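Local coordinates for L protein (CAS virus, PDB 5MV0) that probably supplies the cap-snatching endonuclease activity of the arenavirus polymerase, cutting short capped primers from host mRNA for viral transcription, at residues N8-V13 against F159-L164; D33-A38 against S167-S172; I85-Y90 against I99-A104; I92-M97 against E134-N139. All coordinates share one frame; numbering follows the deposited sequence.

Contact 1 (N8-V13 against F159-L164); sequences NLLKNV and FELLKL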
loop_
_atom_site.group_PDB
_atom_site.type_symbol
_atom_site.label_atom_id
_atom_site.label_comp_id
_atom_site.label_asym_id
_atom_site.label_seq_id
_atom_site.Cartn_x
_atom_site.Cartn_y
_atom_site.Cartn_z
ATOM N N ASN B 8 -6.794 -13.397 -10.897
ATOM C CA ASN B 8 -5.615 -12.567 -11.146
ATOM C C ASN B 8 -5.957 -11.089 -11.077
ATOM O O ASN B 8 -5.153 -10.270 -10.603
ATOM C CB ASN B 8 -5.021 -12.887 -12.513
ATOM C CG ASN B 8 -4.303 -14.213 -12.527
ATOM O OD1 ASN B 8 -3.846 -14.695 -11.487
ATOM N ND2 ASN B 8 -4.195 -14.813 -13.708
ATOM N N LEU B 9 -7.134 -10.727 -11.583
ATOM C CA LEU B 9 -7.553 -9.335 -11.560
ATOM C C LEU B 9 -7.847 -8.875 -10.137
ATOM O O LEU B 9 -7.475 -7.764 -9.743
ATOM C CB LEU B 9 -8.776 -9.159 -12.459
ATOM C CG LEU B 9 -9.216 -7.719 -12.750
ATOM C CD1 LEU B 9 -8.050 -6.897 -13.376
ATOM C CD2 LEU B 9 -10.448 -7.700 -13.662
ATOM N N LEU B 10 -8.510 -9.719 -9.346
ATOM C CA LEU B 10 -8.821 -9.340 -7.971
ATOM C C LEU B 10 -7.548 -9.164 -7.144
ATOM O O LEU B 10 -7.481 -8.281 -6.283
ATOM C CB LEU B 10 -9.756 -10.383 -7.349
ATOM C CG LEU B 10 -10.195 -10.176 -5.895
ATOM C CD1 LEU B 10 -10.886 -8.825 -5.725
ATOM C CD2 LEU B 10 -11.127 -11.313 -5.491
ATOM N N LYS B 11 -6.520 -9.982 -7.394
ATOM C CA LYS B 11 -5.245 -9.766 -6.706
ATOM C C LYS B 11 -4.693 -8.380 -7.009
ATOM O O LYS B 11 -4.208 -7.677 -6.114
ATOM C CB LYS B 11 -4.227 -10.837 -7.106
ATOM C CG LYS B 11 -4.533 -12.210 -6.530
ATOM C CD LYS B 11 -3.341 -13.155 -6.633
ATOM C CE LYS B 11 -3.119 -13.618 -8.057
ATOM N NZ LYS B 11 -2.714 -15.063 -8.078
ATOM N N ASN B 12 -4.777 -7.967 -8.269
ATOM C CA ASN B 12 -4.300 -6.644 -8.642
ATOM C C ASN B 12 -5.115 -5.537 -7.964
ATOM O O ASN B 12 -4.544 -4.552 -7.476
ATOM C CB ASN B 12 -4.338 -6.522 -10.161
ATOM C CG ASN B 12 -3.866 -5.169 -10.647
ATOM O OD1 ASN B 12 -4.675 -4.277 -10.884
ATOM N ND2 ASN B 12 -2.554 -5.013 -10.796
ATOM N N VAL B 13 -6.446 -5.685 -7.909
ATOM C CA VAL B 13 -7.287 -4.722 -7.187
ATOM C C VAL B 13 -6.842 -4.615 -5.731
ATOM O O VAL B 13 -6.642 -3.516 -5.200
ATOM C CB VAL B 13 -8.775 -5.126 -7.278
ATOM C CG1 VAL B 13 -9.629 -4.296 -6.292
ATOM C CG2 VAL B 13 -9.299 -5.015 -8.712
ATOM N N PHE B 159 -15.892 -1.230 -5.767
ATOM C CA PHE B 159 -16.823 -1.969 -6.609
ATOM C C PHE B 159 -16.209 -3.275 -7.097
ATOM O O PHE B 159 -16.857 -4.325 -7.071
ATOM C CB PHE B 159 -17.258 -1.120 -7.810
ATOM C CG PHE B 159 -17.951 -1.930 -8.868
ATOM C CD1 PHE B 159 -19.270 -2.342 -8.680
ATOM C CD2 PHE B 159 -17.274 -2.347 -10.010
ATOM C CE1 PHE B 159 -19.910 -3.133 -9.633
ATOM C CE2 PHE B 159 -17.908 -3.140 -10.963
ATOM C CZ PHE B 159 -19.226 -3.523 -10.783
ATOM N N GLU B 160 -14.963 -3.222 -7.583
ATOM C CA GLU B 160 -14.337 -4.427 -8.129
ATOM C C GLU B 160 -14.128 -5.496 -7.064
ATOM O O GLU B 160 -14.190 -6.693 -7.377
ATOM C CB GLU B 160 -13.000 -4.082 -8.793
ATOM C CG GLU B 160 -13.147 -3.241 -10.042
ATOM C CD GLU B 160 -13.895 -3.963 -11.156
ATOM O OE1 GLU B 160 -13.794 -5.201 -11.245
ATOM O OE2 GLU B 160 -14.600 -3.294 -11.940
ATOM N N LEU B 161 -13.862 -5.099 -5.815
ATOM C CA LEU B 161 -13.782 -6.094 -4.744
ATOM C C LEU B 161 -15.071 -6.893 -4.677
ATOM O O LEU B 161 -15.056 -8.121 -4.544
ATOM C CB LEU B 161 -13.536 -5.421 -3.391
ATOM C CG LEU B 161 -12.190 -4.762 -3.123
ATOM C CD1 LEU B 161 -12.199 -4.265 -1.692
ATOM C CD2 LEU B 161 -11.054 -5.783 -3.358
ATOM N N LEU B 162 -16.195 -6.198 -4.795
ATOM C CA LEU B 162 -17.505 -6.831 -4.684
ATOM C C LEU B 162 -17.833 -7.658 -5.926
ATOM O O LEU B 162 -18.253 -8.815 -5.820
ATOM C CB LEU B 162 -18.553 -5.742 -4.451
ATOM C CG LEU B 162 -20.032 -6.153 -4.377
ATOM C CD1 LEU B 162 -20.297 -6.968 -3.115
ATOM C CD2 LEU B 162 -20.934 -4.905 -4.450
ATOM N N LYS B 163 -17.653 -7.080 -7.116
ATOM C CA LYS B 163 -18.023 -7.789 -8.336
ATOM C C LYS B 163 -17.135 -9.008 -8.575
ATOM O O LYS B 163 -17.629 -10.073 -8.977
ATOM C CB LYS B 163 -17.946 -6.855 -9.546
ATOM C CG LYS B 163 -18.209 -7.629 -10.835
ATOM C CD LYS B 163 -18.048 -6.812 -12.068
ATOM C CE LYS B 163 -18.425 -7.650 -13.277
ATOM N NZ LYS B 163 -18.344 -6.839 -14.524
ATOM N N LEU B 164 -15.820 -8.875 -8.360
ATOM C CA LEU B 164 -14.916 -9.983 -8.662
ATOM C C LEU B 164 -15.042 -11.091 -7.631
ATOM O O LEU B 164 -14.946 -12.273 -7.975
ATOM C CB LEU B 164 -13.467 -9.502 -8.747
ATOM C CG LEU B 164 -13.190 -8.520 -9.891
ATOM C CD1 LEU B 164 -11.754 -8.004 -9.841
ATOM C CD2 LEU B 164 -13.508 -9.159 -11.251
#

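Contact 2 (D33-A38 against S167-S172); sequences DPYKLA and SILSYS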
loop_
_atom_site.group_PDB
_atom_site.type_symbol
_atom_site.label_atom_id
_atom_site.label_comp_id
_atom_site.label_asym_id
_atom_site.label_seq_id
_atom_site.Cartn_x
_atom_site.Cartn_y
_atom_site.Cartn_z
ATOM N N ASP B 33 -5.441 -18.810 -3.884
ATOM C CA ASP B 33 -6.689 -19.562 -3.807
ATOM C C ASP B 33 -7.885 -18.656 -4.096
ATOM O O ASP B 33 -8.077 -17.655 -3.398
ATOM C CB ASP B 33 -6.802 -20.212 -2.434
ATOM C CG ASP B 33 -8.041 -21.084 -2.293
ATOM O OD1 ASP B 33 -7.887 -22.307 -2.127
ATOM O OD2 ASP B 33 -9.170 -20.553 -2.317
ATOM N N PRO B 34 -8.689 -18.951 -5.121
ATOM C CA PRO B 34 -9.806 -18.056 -5.464
ATOM C C PRO B 34 -10.790 -17.814 -4.337
ATOM O O PRO B 34 -11.216 -16.668 -4.141
ATOM C CB PRO B 34 -10.478 -18.780 -6.646
ATOM C CG PRO B 34 -9.384 -19.596 -7.249
ATOM C CD PRO B 34 -8.533 -20.046 -6.094
ATOM N N TYR B 35 -11.186 -18.856 -3.596
ATOM C CA TYR B 35 -12.195 -18.646 -2.562
ATOM C C TYR B 35 -11.616 -17.885 -1.388
ATOM O O TYR B 35 -12.285 -17.017 -0.815
ATOM C CB TYR B 35 -12.777 -19.976 -2.083
ATOM C CG TYR B 35 -13.681 -20.640 -3.095
ATOM C CD1 TYR B 35 -14.163 -21.927 -2.882
ATOM C CD2 TYR B 35 -14.058 -19.979 -4.262
ATOM C CE1 TYR B 35 -14.987 -22.539 -3.802
ATOM C CE2 TYR B 35 -14.888 -20.582 -5.192
ATOM C CZ TYR B 35 -15.349 -21.865 -4.954
ATOM O OH TYR B 35 -16.170 -22.477 -5.867
ATOM N N LYS B 36 -10.385 -18.218 -1.002
ATOM C CA LYS B 36 -9.730 -17.486 0.069
ATOM C C LYS B 36 -9.521 -16.033 -0.325
ATOM O O LYS B 36 -9.687 -15.123 0.496
ATOM C CB LYS B 36 -8.402 -18.160 0.393
ATOM C CG LYS B 36 -7.868 -17.854 1.757
ATOM C CD LYS B 36 -6.786 -18.861 2.117
ATOM C CE LYS B 36 -6.193 -18.565 3.475
ATOM N NZ LYS B 36 -5.215 -19.621 3.821
ATOM N N LEU B 37 -9.140 -15.799 -1.580
ATOM C CA LEU B 37 -8.969 -14.431 -2.057
ATOM C C LEU B 37 -10.293 -13.684 -2.064
ATOM O O LEU B 37 -10.358 -12.503 -1.682
ATOM C CB LEU B 37 -8.364 -14.444 -3.459
ATOM C CG LEU B 37 -8.066 -13.059 -4.046
ATOM C CD1 LEU B 37 -6.907 -12.404 -3.306
ATOM C CD2 LEU B 37 -7.766 -13.167 -5.520
ATOM N N ALA B 38 -11.365 -14.349 -2.507
ATOM C CA ALA B 38 -12.669 -13.692 -2.523
ATOM C C ALA B 38 -13.085 -13.273 -1.122
ATOM O O ALA B 38 -13.615 -12.170 -0.930
ATOM C CB ALA B 38 -13.738 -14.603 -3.146
ATOM N N SER B 167 -18.274 -12.910 -8.544
ATOM C CA SER B 167 -18.061 -13.722 -9.732
ATOM C C SER B 167 -17.335 -15.023 -9.395
ATOM O O SER B 167 -17.722 -16.103 -9.859
ATOM C CB SER B 167 -17.283 -12.917 -10.766
ATOM O OG SER B 167 -17.019 -13.719 -11.891
ATOM N N ILE B 168 -16.272 -14.935 -8.592
ATOM C CA ILE B 168 -15.567 -16.130 -8.128
ATOM C C ILE B 168 -16.509 -17.047 -7.356
ATOM O O ILE B 168 -16.619 -18.245 -7.649
ATOM C CB ILE B 168 -14.355 -15.729 -7.272
ATOM C CG1 ILE B 168 -13.237 -15.192 -8.169
ATOM C CG2 ILE B 168 -13.870 -16.898 -6.423
ATOM C CD1 ILE B 168 -12.170 -14.434 -7.410
ATOM N N LEU B 169 -17.199 -16.500 -6.352
ATOM C CA LEU B 169 -18.055 -17.311 -5.487
ATOM C C LEU B 169 -19.265 -17.883 -6.221
ATOM O O LEU B 169 -19.825 -18.890 -5.773
ATOM C CB LEU B 169 -18.522 -16.477 -4.292
ATOM C CG LEU B 169 -17.437 -15.956 -3.326
ATOM C CD1 LEU B 169 -17.989 -14.874 -2.402
ATOM C CD2 LEU B 169 -16.821 -17.087 -2.498
ATOM N N SER B 170 -19.680 -17.272 -7.334
ATOM C CA SER B 170 -20.869 -17.715 -8.060
ATOM C C SER B 170 -20.599 -18.844 -9.044
ATOM O O SER B 170 -21.554 -19.403 -9.591
ATOM C CB SER B 170 -21.488 -16.541 -8.820
ATOM O OG SER B 170 -22.023 -15.620 -7.895
ATOM N N TYR B 171 -19.337 -19.188 -9.291
ATOM C CA TYR B 171 -19.040 -20.203 -10.295
ATOM C C TYR B 171 -19.505 -21.588 -9.857
ATOM O O TYR B 171 -20.008 -22.364 -10.674
ATOM C CB TYR B 171 -17.547 -20.220 -10.589
ATOM C CG TYR B 171 -17.143 -21.250 -11.615
ATOM C CD1 TYR B 171 -16.447 -22.394 -11.238
ATOM C CD2 TYR B 171 -17.444 -21.075 -12.964
ATOM C CE1 TYR B 171 -16.061 -23.343 -12.179
ATOM C CE2 TYR B 171 -17.064 -22.021 -13.914
ATOM C CZ TYR B 171 -16.371 -23.152 -13.513
ATOM O OH TYR B 171 -15.991 -24.098 -14.444
ATOM N N SER B 172 -19.331 -21.922 -8.581
ATOM C CA SER B 172 -19.695 -23.228 -8.049
ATOM C C SER B 172 -20.226 -23.041 -6.637
ATOM O O SER B 172 -19.641 -22.285 -5.853
ATOM C CB SER B 172 -18.490 -24.178 -8.034
ATOM O OG SER B 172 -18.714 -25.267 -7.149
HETATM O O HOH W 1 -17.576 -20.693 -6.877
#

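Contact 3 (I85-Y90 against I99-A104); sequences IVPDGY and IIVLEA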
loop_
_atom_site.group_PDB
_atom_site.type_symbol
_atom_site.label_atom_id
_atom_site.label_comp_id
_atom_site.label_asym_id
_atom_site.label_seq_id
_atom_site.Cartn_x
_atom_site.Cartn_y
_atom_site.Cartn_z
ATOM N N ILE B 85 -17.181 -7.286 23.962
ATOM C CA ILE B 85 -17.470 -6.536 22.748
ATOM C C ILE B 85 -16.130 -6.115 22.160
ATOM O O ILE B 85 -15.223 -5.725 22.900
ATOM C CB ILE B 85 -18.341 -5.288 23.031
ATOM C CG1 ILE B 85 -19.713 -5.676 23.600
ATOM C CG2 ILE B 85 -18.512 -4.447 21.773
ATOM C CD1 ILE B 85 -20.499 -4.470 24.110
ATOM N N VAL B 86 -16.005 -6.179 20.845
ATOM C CA VAL B 86 -14.869 -5.605 20.131
ATOM C C VAL B 86 -15.395 -4.535 19.192
ATOM O O VAL B 86 -15.930 -4.839 18.119
ATOM C CB VAL B 86 -14.074 -6.682 19.375
ATOM C CG1 VAL B 86 -12.961 -6.038 18.557
ATOM C CG2 VAL B 86 -13.509 -7.698 20.357
ATOM N N PRO B 87 -15.276 -3.262 19.552
ATOM C CA PRO B 87 -15.782 -2.197 18.684
ATOM C C PRO B 87 -14.882 -2.009 17.470
ATOM O O PRO B 87 -13.691 -2.330 17.481
ATOM C CB PRO B 87 -15.748 -0.962 19.582
ATOM C CG PRO B 87 -14.563 -1.227 20.483
ATOM C CD PRO B 87 -14.584 -2.728 20.742
ATOM N N ASP B 88 -15.475 -1.466 16.408
ATOM C CA ASP B 88 -14.689 -1.171 15.211
ATOM C C ASP B 88 -13.711 -0.029 15.453
ATOM O O ASP B 88 -12.622 0.001 14.868
ATOM C CB ASP B 88 -15.619 -0.825 14.056
ATOM C CG ASP B 88 -16.428 -2.000 13.596
ATOM O OD1 ASP B 88 -15.904 -3.137 13.671
ATOM O OD2 ASP B 88 -17.584 -1.785 13.173
ATOM N N GLY B 89 -14.086 0.922 16.293
ATOM C CA GLY B 89 -13.208 2.029 16.604
ATOM C C GLY B 89 -13.546 2.563 17.972
ATOM O O GLY B 89 -14.609 2.261 18.531
ATOM N N TYR B 90 -12.619 3.349 18.514
ATOM C CA TYR B 90 -12.813 3.938 19.833
ATOM C C TYR B 90 -11.867 5.116 20.003
ATOM O O TYR B 90 -10.883 5.259 19.274
ATOM C CB TYR B 90 -12.563 2.922 20.951
ATOM C CG TYR B 90 -11.099 2.578 21.109
ATOM C CD1 TYR B 90 -10.310 3.216 22.065
ATOM C CD2 TYR B 90 -10.499 1.627 20.289
ATOM C CE1 TYR B 90 -8.962 2.913 22.201
ATOM C CE2 TYR B 90 -9.155 1.311 20.427
ATOM C CZ TYR B 90 -8.392 1.959 21.385
ATOM O OH TYR B 90 -7.060 1.655 21.520
ATOM N N ILE B 99 -15.597 8.629 26.426
ATOM C CA ILE B 99 -15.232 7.479 25.608
ATOM C C ILE B 99 -16.192 7.429 24.431
ATOM O O ILE B 99 -17.404 7.586 24.611
ATOM C CB ILE B 99 -15.289 6.169 26.412
ATOM C CG1 ILE B 99 -14.221 6.178 27.511
ATOM C CG2 ILE B 99 -15.136 4.958 25.481
ATOM C CD1 ILE B 99 -14.453 5.135 28.599
ATOM N N ILE B 100 -15.655 7.232 23.228
ATOM C CA ILE B 100 -16.461 7.013 22.033
ATOM C C ILE B 100 -16.187 5.600 21.528
ATOM O O ILE B 100 -15.041 5.136 21.560
ATOM C CB ILE B 100 -16.147 8.067 20.954
ATOM C CG1 ILE B 100 -16.408 9.482 21.495
ATOM C CG2 ILE B 100 -16.968 7.819 19.709
ATOM C CD1 ILE B 100 -15.866 10.587 20.615
ATOM N N VAL B 101 -17.237 4.901 21.101
ATOM C CA VAL B 101 -17.087 3.624 20.410
ATOM C C VAL B 101 -17.902 3.665 19.125
ATOM O O VAL B 101 -18.975 4.273 19.058
ATOM C CB VAL B 101 -17.502 2.410 21.269
ATOM C CG1 VAL B 101 -16.534 2.193 22.426
ATOM C CG2 VAL B 101 -18.947 2.559 21.756
ATOM N N LEU B 102 -17.378 3.005 18.095
ATOM C CA LEU B 102 -17.981 2.992 16.775
ATOM C C LEU B 102 -18.304 1.561 16.372
ATOM O O LEU B 102 -17.480 0.656 16.555
ATOM C CB LEU B 102 -17.038 3.625 15.737
ATOM C CG LEU B 102 -17.389 3.302 14.280
ATOM C CD1 LEU B 102 -18.642 4.054 13.858
ATOM C CD2 LEU B 102 -16.210 3.610 13.365
ATOM N N GLU B 103 -19.503 1.364 15.829
ATOM C CA GLU B 103 -19.885 0.138 15.131
ATOM C C GLU B 103 -20.275 0.540 13.716
ATOM O O GLU B 103 -21.259 1.263 13.520
ATOM C CB GLU B 103 -21.038 -0.579 15.833
ATOM C CG GLU B 103 -20.717 -1.077 17.249
ATOM C CD GLU B 103 -19.757 -2.258 17.255
ATOM O OE1 GLU B 103 -19.481 -2.816 16.166
ATOM O OE2 GLU B 103 -19.277 -2.626 18.348
ATOM N N ALA B 104 -19.509 0.080 12.730
ATOM C CA ALA B 104 -19.722 0.470 11.340
ATOM C C ALA B 104 -20.025 -0.754 10.492
ATOM O O ALA B 104 -19.421 -1.817 10.675
ATOM C CB ALA B 104 -18.494 1.198 10.773
HETATM O O HOH W 2 -17.852 -4.797 16.353
#

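Contact 4 (I92-M97 against E134-N139); sequences IDRANM and EGWLFN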
loop_
_atom_site.group_PDB
_atom_site.type_symbol
_atom_site.label_atom_id
_atom_site.label_comp_id
_atom_site.label_asym_id
_atom_site.label_seq_id
_atom_site.Cartn_x
_atom_site.Cartn_y
_atom_site.Cartn_z
ATOM N N ILE B 92 -10.482 7.474 23.740
ATOM C CA ILE B 92 -10.616 7.895 25.129
ATOM C C ILE B 92 -10.121 9.328 25.225
ATOM O O ILE B 92 -8.928 9.603 25.030
ATOM C CB ILE B 92 -9.838 6.981 26.080
ATOM C CG1 ILE B 92 -10.350 5.552 25.945
ATOM C CG2 ILE B 92 -9.965 7.490 27.522
ATOM C CD1 ILE B 92 -9.438 4.541 26.535
ATOM N N ASP B 93 -11.035 10.241 25.520
ATOM C CA ASP B 93 -10.710 11.647 25.725
ATOM C C ASP B 93 -10.678 11.877 27.234
ATOM O O ASP B 93 -11.719 12.083 27.861
ATOM C CB ASP B 93 -11.737 12.534 25.035
ATOM C CG ASP B 93 -11.388 14.008 25.106
ATOM O OD1 ASP B 93 -10.484 14.390 25.881
ATOM O OD2 ASP B 93 -12.042 14.793 24.388
ATOM N N ARG B 94 -9.485 11.818 27.823
ATOM C CA ARG B 94 -9.388 11.996 29.269
ATOM C C ARG B 94 -9.603 13.447 29.666
ATOM O O ARG B 94 -10.009 13.721 30.801
ATOM C CB ARG B 94 -8.039 11.492 29.777
ATOM C CG ARG B 94 -7.866 10.013 29.541
ATOM C CD ARG B 94 -6.605 9.454 30.154
ATOM N NE ARG B 94 -6.475 8.038 29.819
ATOM C CZ ARG B 94 -5.987 7.585 28.668
ATOM N NH1 ARG B 94 -5.572 8.437 27.736
ATOM N NH2 ARG B 94 -5.918 6.279 28.445
ATOM N N ALA B 95 -9.337 14.380 28.750
ATOM C CA ALA B 95 -9.622 15.785 29.015
ATOM C C ALA B 95 -11.112 16.002 29.248
ATOM O O ALA B 95 -11.516 16.615 30.242
ATOM C CB ALA B 95 -9.129 16.646 27.853
ATOM N N ASN B 96 -11.943 15.492 28.342
ATOM C CA ASN B 96 -13.389 15.641 28.415
ATOM C C ASN B 96 -14.076 14.489 29.130
ATOM O O ASN B 96 -15.307 14.434 29.126
ATOM C CB ASN B 96 -13.973 15.787 27.006
ATOM C CG ASN B 96 -13.632 17.119 26.368
ATOM O OD1 ASN B 96 -13.492 18.136 27.056
ATOM N ND2 ASN B 96 -13.507 17.124 25.046
ATOM N N MET B 97 -13.316 13.574 29.735
ATOM C CA MET B 97 -13.869 12.390 30.392
ATOM C C MET B 97 -14.925 11.726 29.512
ATOM O O MET B 97 -16.074 11.517 29.917
ATOM C CB MET B 97 -14.451 12.755 31.753
ATOM C CG MET B 97 -13.580 13.702 32.540
ATOM S SD MET B 97 -12.628 12.815 33.761
ATOM C CE MET B 97 -13.955 12.232 34.798
ATOM N N GLU B 134 -19.911 7.114 36.884
ATOM C CA GLU B 134 -18.580 7.559 37.270
ATOM C C GLU B 134 -18.254 8.950 36.749
ATOM O O GLU B 134 -17.101 9.382 36.856
ATOM C CB GLU B 134 -17.526 6.561 36.776
ATOM C CG GLU B 134 -17.730 5.143 37.278
ATOM C CD GLU B 134 -17.745 5.057 38.799
ATOM O OE1 GLU B 134 -16.853 5.651 39.446
ATOM O OE2 GLU B 134 -18.650 4.394 39.347
ATOM N N GLY B 135 -19.228 9.653 36.176
ATOM C CA GLY B 135 -18.973 10.986 35.663
ATOM C C GLY B 135 -18.418 11.035 34.256
ATOM O O GLY B 135 -18.036 12.116 33.794
ATOM N N TRP B 136 -18.352 9.901 33.566
ATOM C CA TRP B 136 -17.852 9.829 32.201
ATOM C C TRP B 136 -19.005 9.852 31.204
ATOM O O TRP B 136 -20.138 9.476 31.513
ATOM C CB TRP B 136 -17.025 8.553 31.993
ATOM C CG TRP B 136 -15.631 8.626 32.542
ATOM C CD1 TRP B 136 -15.259 8.618 33.860
ATOM C CD2 TRP B 136 -14.422 8.694 31.784
ATOM N NE1 TRP B 136 -13.891 8.691 33.965
ATOM C CE2 TRP B 136 -13.353 8.733 32.705
ATOM C CE3 TRP B 136 -14.137 8.722 30.414
ATOM C CZ2 TRP B 136 -12.027 8.800 32.300
ATOM C CZ3 TRP B 136 -12.820 8.797 30.012
ATOM C CH2 TRP B 136 -11.777 8.839 30.954
ATOM N N LEU B 137 -18.700 10.303 29.993
ATOM C CA LEU B 137 -19.596 10.136 28.858
ATOM C C LEU B 137 -19.181 8.897 28.067
ATOM O O LEU B 137 -17.991 8.608 27.918
ATOM C CB LEU B 137 -19.582 11.373 27.955
ATOM C CG LEU B 137 -20.696 12.418 28.112
ATOM C CD1 LEU B 137 -21.015 12.695 29.569
ATOM C CD2 LEU B 137 -20.332 13.712 27.390
ATOM N N PHE B 138 -20.166 8.158 27.579
ATOM C CA PHE B 138 -19.933 6.961 26.776
ATOM C C PHE B 138 -20.834 7.086 25.553
ATOM O O PHE B 138 -22.039 6.846 25.632
ATOM C CB PHE B 138 -20.218 5.692 27.572
ATOM C CG PHE B 138 -19.900 4.423 26.825
ATOM C CD1 PHE B 138 -18.587 4.033 26.622
ATOM C CD2 PHE B 138 -20.915 3.625 26.331
ATOM C CE1 PHE B 138 -18.289 2.866 25.932
ATOM C CE2 PHE B 138 -20.627 2.456 25.648
ATOM C CZ PHE B 138 -19.306 2.076 25.451
ATOM N N ASN B 139 -20.255 7.476 24.424
ATOM C CA ASN B 139 -21.021 7.747 23.216
ATOM C C ASN B 139 -20.845 6.588 22.239
ATOM O O ASN B 139 -19.741 6.336 21.740
ATOM C CB ASN B 139 -20.599 9.081 22.607
ATOM C CG ASN B 139 -20.889 10.258 23.533
ATOM O OD1 ASN B 139 -21.720 10.160 24.443
ATOM N ND2 ASN B 139 -20.212 11.376 23.298
#

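Contact 1 (N8-V13 against F159-L164)
E160 O accepts from L164 N at 2.9 Å, an ordinary helical bond joining two residues that both face helix 8-13. No hydrogen bond crosses between the helices; the meeting is made by aliphatic branches. L164 supplies the central one: its CG stands beside its own backbone N (chi1 -64°), and CD1 reaches across to lie 3.7 Å from L10 N, 3.9 Å from L9 CG and 4.0 Å from V13 CG2. The L164 and L10 side chains slide past each other in opposite directions. Helix 4-20 and helix 155-170 pack as an antiparallel pair in the helical part of the cap-snatching domain, their local axes 9.8 Å apart and 155° from parallel. On one flank, L161 CD2 is shared between V13 CG1, at 3.6 Å, and L10 CD1; the L10 and L161 side chains cross at about a right angle. On the other, V13 CG2 presses against E160 CB at 3.8 Å, so E160 contributes its aliphatic root here. The chain of E160 bends at chi2 (-64°), and its carboxylate is taken up by a salt bridge to R156. L10 and L161 also touch A41 of helix 34-57, while F203 touches V13 and E160.

Contact 2 (D33-A38 against S167-S172)
I168 reaches the start of helix 34-57 with its CG2 branch: CG1 lies beside the I168 backbone N (chi1 -74°), which leaves CG2 anti to it. That methyl sits 3.9 Å from P34 CB, 4.0 Å from A38 CB and 3.8 Å from Y35 CD2, where it meets the tyrosine ring at its edge and in its plane. The two side chains run past each other in opposite directions. Y35 CG stands beside its backbone N and anti to the carbonyl carbon, and the ring extends past I168 toward S172. I168 O accepts from a water at 2.7 Å. L169 comes next, its isobutyl group turned so that CG rests 3.9 Å from A38 CB; CD2 makes a looser approach to the Y35 ring. At S172 the chain has left the helix, and its backbone N donates to the same water at 2.7 Å. Y35 OH is the third partner, so one water links the tyrosine hydroxyl to I168 O and to the backbone N of S172. On the facing side, D33 is the N-cap of helix 34-57: its OD2 takes the K36 N-H at 2.9 Å in a nearly straight bond (174°), from the anti side and 32° out of the carboxylate plane. L37 turns to T7, K11 and I14 of helix 4-20, and W178 meets the Y35 ring edge-to-face. K36 reaches Y25 of a neighbouring subunit, while L169 leans on M39 and I42 further along helix 34-57.

Contact 3 (I85-Y90 against I99-A104)
The carboxylates of D88 and E103, a pair of like charge, stand close, their planes 62° apart, with D88 OD2 3.7 Å from E103 OE1. D88 OD2 uses its anti lone pair to accept from A104 N at 2.7 Å, a nearly straight bond that holds this carboxylate beside the strand. E103 starts out away from segment 85-90 but bends at chi2 (-71°), which brings OE2 back to 3.5 Å from P87 CA. A water bridges the same two stretches of chain, 2.6 Å from E103 OE1 and 2.6 Å from V86 O. K123 and Y124 hold E103 OE2 by a salt bridge, which probably offsets the like charges, and a hydrogen bond; E50 brings a further acid close to D88 OD1. Between the backbones, L102 O faces two amides, D88 N at 2.9 Å and G89 N at 3.4 Å, both weak bonds. The stronger backbone link is L102 N to G89 O, at 2.9 Å, with the donor 44° out of the carbonyl plane. Beyond it, Y90 and V101 form a non-hydrogen-bonded antiparallel pair, side chains starting out on one face, the Y90 ring then leading away; L102 is on the other. D88 and G89 set against L102 make a classic beta bulge in the hairpin of strands 89-93 and 98-106. P87-D88 and E103 are consistent with the acidic part of the PD-(D/E)XK signature, whose acids usually bind the catalytic metals.

Contact 4 (I92-M97 against E134-N139)
M97 CA lies over one face of the W136 indole, in a CH-pi contact with the six-membered ring, 3.8 Å from its centroid and 18° off the normal. The methionine side chain bends at chi2 and chi3 and folds back over the five-membered ring, where CE comes within 3.6 Å of W136 NE1. M97 SD approaches obliquely, 4.6 Å from that ring's centroid, a Met-aromatic contact. Apolar contact is added by I92, whose CG2 is 4.0 Å from W136 CZ3; the same methyl lies over the guanidinium of R94, a group that also bonds R74 O. One hydrogen bond crosses between the segments: L137 N to M97 O, 2.9 Å, straight and in the carbonyl plane. A second lies within the turn, where D93 OD1 takes the N96 amide from above the carboxylate plane at 3.1 Å, an Asx motif in the turn between strands 89-93 and 98-106. G135, with positive phi, is the C-prime residue of the Schellman motif that ends helix 127-133. From there the chain enters strand 137-145, which runs alongside strand 98-106, while A75 and I76 pack against W136 next to helix 68-73.

Contacts 1 and 2 lie about 11 Å apart, centre to centre, and share helix 155-170, which packs on helix 4-20 in one and on helix 34-57 in the other; L10 and K11 touch L37 between them. Contacts 3 and 4, about 14 Å between centres, belong to one mixed sheet, where I99 of strand 98-106 probably hydrogen-bonds L137 and N139 of strand 137-145. Along the chain contacts 1 and 2 cross, as do 3 and 4, and the latter are nested inside the loops closed by the former. The two pairs sit on opposite sides of the chain's centre, contacts 1 and 4 about 42 Å between centres. Helices 4-20, 34-57 and 155-170 thus pack together apart from contact 3, which carries the probable nuclease acids.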